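Local coordinates for glycerol uptake operon antiterminator regulatory protein (Listeria monocytogenes str. 4b, PDB 3KTS), which probably regulates expression of the glycerol uptake operon by transcription antitermination, in response to glycerol-3-phosphate, at residues K98-M110 with L122-P135. Sequence-based numbering, arbitrary orientation.
Sequences KQHKMLAIQRLFM and LIQKVQPDCIELLP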
# COMPACT_ATOMS: atom_id res chain seq x y z
N LYS A 98 -6.80 12.73 0.33
CA LYS A 98 -7.35 13.22 -0.93
C LYS A 98 -7.47 14.75 -0.98
O LYS A 98 -7.40 15.33 -2.06
CB LYS A 98 -8.69 12.56 -1.22
CG LYS A 98 -8.56 11.18 -1.87
CD LYS A 98 -9.91 10.48 -1.97
CE LYS A 98 -10.79 11.08 -3.04
NZ LYS A 98 -12.18 10.59 -2.90
N GLN A 99 -7.64 15.39 0.18
CA GLN A 99 -7.67 16.85 0.25
C GLN A 99 -6.29 17.43 -0.05
O GLN A 99 -6.18 18.48 -0.67
CB GLN A 99 -8.15 17.35 1.62
CG GLN A 99 -9.53 16.85 2.01
CD GLN A 99 -10.19 17.69 3.10
OE1 GLN A 99 -9.64 17.87 4.19
NE2 GLN A 99 -11.38 18.19 2.80
N HIS A 100 -5.25 16.72 0.38
CA HIS A 100 -3.86 17.14 0.18
C HIS A 100 -3.30 16.63 -1.13
O HIS A 100 -2.09 16.69 -1.34
CB HIS A 100 -2.98 16.64 1.32
CG HIS A 100 -3.26 17.28 2.64
ND1 HIS A 100 -2.60 18.41 3.07
CD2 HIS A 100 -4.11 16.94 3.63
CE1 HIS A 100 -3.04 18.75 4.26
NE2 HIS A 100 -3.96 17.87 4.63
N LYS A 101 -4.18 16.11 -1.99
CA LYS A 101 -3.83 15.53 -3.29
C LYS A 101 -2.76 14.44 -3.17
O LYS A 101 -1.80 14.40 -3.95
CB LYS A 101 -3.43 16.63 -4.30
CG LYS A 101 -4.45 17.76 -4.44
CD LYS A 101 -4.10 18.68 -5.59
CE LYS A 101 -5.08 19.84 -5.69
NZ LYS A 101 -4.64 20.87 -6.68
N MET A 102 -2.93 13.59 -2.16
CA MET A 102 -2.06 12.44 -1.91
C MET A 102 -2.66 11.17 -2.48
O MET A 102 -3.89 11.03 -2.56
CB MET A 102 -1.86 12.22 -0.42
CG MET A 102 -0.56 12.72 0.11
SD MET A 102 0.75 11.48 0.05
CE MET A 102 1.84 12.35 1.16
N LEU A 103 -1.78 10.25 -2.87
CA LEU A 103 -2.19 8.94 -3.33
C LEU A 103 -2.70 8.18 -2.12
O LEU A 103 -1.92 7.70 -1.30
CB LEU A 103 -0.99 8.21 -3.95
CG LEU A 103 -1.08 7.28 -5.17
CD1 LEU A 103 -0.11 6.13 -4.98
CD2 LEU A 103 -2.46 6.74 -5.45
N ALA A 104 -4.02 8.12 -1.99
CA ALA A 104 -4.66 7.43 -0.88
C ALA A 104 -5.08 6.02 -1.27
O ALA A 104 -6.02 5.84 -2.06
CB ALA A 104 -5.84 8.23 -0.38
N ILE A 105 -4.38 5.02 -0.74
CA ILE A 105 -4.78 3.63 -0.94
C ILE A 105 -5.41 3.04 0.34
O ILE A 105 -4.86 3.17 1.43
CB ILE A 105 -3.64 2.75 -1.60
CG1 ILE A 105 -3.45 1.41 -0.88
CG2 ILE A 105 -2.30 3.54 -1.76
CD1 ILE A 105 -2.36 0.56 -1.49
N GLN A 106 -6.58 2.42 0.19
CA GLN A 106 -7.34 1.91 1.33
C GLN A 106 -7.13 0.42 1.56
O GLN A 106 -7.31 -0.40 0.66
CB GLN A 106 -8.83 2.18 1.16
CG GLN A 106 -9.63 2.01 2.45
CD GLN A 106 -11.13 1.89 2.22
OE1 GLN A 106 -11.80 1.09 2.85
NE2 GLN A 106 -11.64 2.69 1.30
N ARG A 107 -6.77 0.07 2.79
CA ARG A 107 -6.44 -1.30 3.14
C ARG A 107 -7.68 -2.06 3.56
O ARG A 107 -8.45 -1.59 4.41
CB ARG A 107 -5.42 -1.31 4.27
CG ARG A 107 -4.52 -2.51 4.23
CD ARG A 107 -3.46 -2.43 5.31
NE ARG A 107 -2.37 -3.38 5.07
CZ ARG A 107 -1.45 -3.70 5.97
NH1 ARG A 107 -1.47 -3.14 7.18
NH2 ARG A 107 -0.49 -4.56 5.67
N LEU A 108 -7.87 -3.23 2.97
CA LEU A 108 -9.02 -4.06 3.28
C LEU A 108 -8.53 -5.45 3.66
O LEU A 108 -7.63 -5.99 3.02
CB LEU A 108 -9.94 -4.14 2.07
CG LEU A 108 -11.43 -4.08 2.39
CD1 LEU A 108 -11.85 -2.63 2.52
CD2 LEU A 108 -12.24 -4.78 1.31
N PHE A 109 -9.13 -6.02 4.71
CA PHE A 109 -8.80 -7.37 5.16
C PHE A 109 -9.92 -8.33 4.80
O PHE A 109 -11.00 -8.29 5.42
CB PHE A 109 -8.59 -7.40 6.68
CG PHE A 109 -7.47 -6.52 7.18
CD1 PHE A 109 -6.25 -6.47 6.51
CD2 PHE A 109 -7.64 -5.78 8.34
CE1 PHE A 109 -5.22 -5.66 6.99
CE2 PHE A 109 -6.61 -4.97 8.82
CZ PHE A 109 -5.40 -4.91 8.15
N MET A 110 -9.68 -9.20 3.82
CA MET A 110 -10.63 -10.26 3.46
C MET A 110 -10.76 -11.31 4.57
O MET A 110 -10.16 -12.39 4.50
CB MET A 110 -10.25 -10.91 2.12
CG MET A 110 -10.36 -9.99 0.88
SD MET A 110 -11.97 -9.17 0.68
CE MET A 110 -13.06 -10.58 0.54
N LEU A 122 -17.47 1.20 2.66
CA LEU A 122 -16.50 2.24 3.01
C LEU A 122 -15.76 2.76 1.79
O LEU A 122 -15.56 3.97 1.65
CB LEU A 122 -15.51 1.74 4.07
CG LEU A 122 -14.60 2.79 4.74
CD1 LEU A 122 -15.40 3.99 5.25
CD2 LEU A 122 -13.81 2.17 5.87
N ILE A 123 -15.37 1.83 0.91
CA ILE A 123 -14.76 2.14 -0.39
C ILE A 123 -15.69 3.04 -1.21
O ILE A 123 -15.25 4.02 -1.82
CB ILE A 123 -14.43 0.84 -1.17
CG1 ILE A 123 -13.21 0.16 -0.55
CG2 ILE A 123 -14.16 1.12 -2.64
CD1 ILE A 123 -13.08 -1.30 -0.93
N GLN A 124 -16.98 2.70 -1.20
CA GLN A 124 -18.01 3.46 -1.91
C GLN A 124 -18.09 4.89 -1.39
O GLN A 124 -18.23 5.82 -2.18
CB GLN A 124 -19.37 2.77 -1.77
CG GLN A 124 -20.39 3.18 -2.83
CD GLN A 124 -20.00 2.71 -4.23
OE1 GLN A 124 -19.49 1.59 -4.41
NE2 GLN A 124 -20.23 3.56 -5.23
N LYS A 125 -18.00 5.03 -0.07
CA LYS A 125 -18.09 6.34 0.59
C LYS A 125 -16.87 7.22 0.34
O LYS A 125 -17.01 8.36 -0.11
CB LYS A 125 -18.36 6.17 2.10
CG LYS A 125 -18.06 7.41 2.95
CD LYS A 125 -18.54 7.29 4.39
CE LYS A 125 -20.01 7.70 4.51
NZ LYS A 125 -20.44 7.83 5.94
N VAL A 126 -15.67 6.71 0.61
CA VAL A 126 -14.48 7.57 0.64
C VAL A 126 -13.77 7.70 -0.70
O VAL A 126 -12.94 8.59 -0.88
CB VAL A 126 -13.49 7.16 1.76
CG1 VAL A 126 -14.20 7.07 3.12
CG2 VAL A 126 -12.79 5.86 1.42
N GLN A 127 -14.12 6.81 -1.64
CA GLN A 127 -13.57 6.79 -2.99
C GLN A 127 -12.04 6.83 -3.02
O GLN A 127 -11.46 7.84 -3.42
CB GLN A 127 -14.17 7.92 -3.86
CG GLN A 127 -15.61 7.69 -4.27
CD GLN A 127 -15.77 6.42 -5.09
OE1 GLN A 127 -15.06 6.20 -6.07
NE2 GLN A 127 -16.72 5.57 -4.68
N PRO A 128 -11.39 5.74 -2.60
CA PRO A 128 -9.95 5.80 -2.53
C PRO A 128 -9.34 5.76 -3.91
O PRO A 128 -9.98 5.28 -4.85
CB PRO A 128 -9.59 4.53 -1.76
CG PRO A 128 -10.67 3.58 -2.08
CD PRO A 128 -11.91 4.41 -2.21
N ASP A 129 -8.12 6.25 -4.03
CA ASP A 129 -7.39 6.22 -5.28
C ASP A 129 -7.04 4.79 -5.66
O ASP A 129 -6.89 4.47 -6.83
CB ASP A 129 -6.10 7.05 -5.18
CG ASP A 129 -6.37 8.53 -4.95
OD1 ASP A 129 -7.33 9.08 -5.54
OD2 ASP A 129 -5.61 9.15 -4.17
N CYS A 130 -6.92 3.94 -4.64
CA CYS A 130 -6.49 2.56 -4.81
C CYS A 130 -6.96 1.72 -3.62
O CYS A 130 -7.31 2.27 -2.58
CB CYS A 130 -4.97 2.53 -4.92
SG CYS A 130 -4.26 0.99 -5.46
N ILE A 131 -7.00 0.40 -3.76
CA ILE A 131 -7.26 -0.48 -2.60
C ILE A 131 -6.27 -1.63 -2.47
O ILE A 131 -6.04 -2.36 -3.43
CB ILE A 131 -8.72 -1.02 -2.55
CG1 ILE A 131 -9.28 -1.24 -3.95
CG2 ILE A 131 -9.60 -0.06 -1.80
CD1 ILE A 131 -10.76 -1.58 -4.00
N GLU A 132 -5.69 -1.79 -1.29
CA GLU A 132 -4.86 -2.97 -1.02
C GLU A 132 -5.72 -4.05 -0.37
O GLU A 132 -6.35 -3.82 0.66
CB GLU A 132 -3.66 -2.60 -0.12
CG GLU A 132 -2.63 -3.70 0.07
CD GLU A 132 -1.50 -3.31 1.03
OE1 GLU A 132 -1.78 -2.97 2.21
OE2 GLU A 132 -0.33 -3.35 0.60
N LEU A 133 -5.77 -5.23 -0.99
CA LEU A 133 -6.48 -6.38 -0.42
C LEU A 133 -5.52 -7.37 0.22
O LEU A 133 -4.48 -7.71 -0.36
CB LEU A 133 -7.33 -7.09 -1.47
CG LEU A 133 -8.81 -6.71 -1.59
CD1 LEU A 133 -9.02 -5.28 -2.12
CD2 LEU A 133 -9.55 -7.72 -2.46
N LEU A 134 -5.87 -7.84 1.41
CA LEU A 134 -5.11 -8.85 2.13
C LEU A 134 -6.04 -9.98 2.60
O LEU A 134 -7.15 -9.70 3.03
CB LEU A 134 -4.35 -8.24 3.31
CG LEU A 134 -3.37 -7.11 2.99
CD1 LEU A 134 -4.05 -5.79 3.19
CD2 LEU A 134 -2.11 -7.18 3.83
N PRO A 135 -5.59 -11.24 2.51
CA PRO A 135 -4.33 -11.71 1.95
C PRO A 135 -4.35 -11.70 0.43
O PRO A 135 -5.42 -11.60 -0.18
CB PRO A 135 -4.24 -13.15 2.45
CG PRO A 135 -5.64 -13.58 2.56
CD PRO A 135 -6.40 -12.37 3.02
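Strands 103-109 and 130-134 pair in parallel from Ile105 with Cys130 to Phe109 with Leu134, their axes 4.2 Å apart at closest and 29° askew. The ladder includes Gln106 N to Cys130 O, Glu132 N to Gln106 O, Leu108 N to Glu132 O, and Met110 N to Leu134 O, the last at 2.7 Å. At its start, Asp129 takes the place of a backbone acceptor: OD2, met on its anti side, receives Ala104 N at 2.9 Å with an N-H...O angle of 171°.

Gln106 leaves the sheet toward helix 113-126, CG anti to the backbone N and the chain extended beyond it. This sends the amide among apolar groups: NE2 lies 3.4 Å from Val126 CG2 and also meets Ile123 CG1 and Pro128 CG, while OE1 faces the Leu122 side chain. Leu108, on the same face, reaches Ile123, with 3.9 Å between the two CD1 atoms. This is a beta-alpha-beta unit of the TIM barrel, in which helix 113-126 runs back over the outer face of the strands, nearly antiparallel to strand 103-109.

The barrel's inner face carries Ile105, Arg107, Cys130 and Glu132. Arg107 and Glu132 run alongside each other in the same direction; the salt bridge uses NE of Arg107 and OE1 of Glu132, 2.9 Å apart. The N-H...O angle of 130° makes it bent, and OE1 sits out of the guanidinium plane. Glu132 OE2 is held by Thr177, and an unidentified ligand, probably from the crystallisation liquor, lies beside Arg107. At the end where the ladder begins, near Asp129, Lys98 NZ bonds Val126 O and Gln127 O, tying helix 91-99 to the C-terminus of helix 113-126.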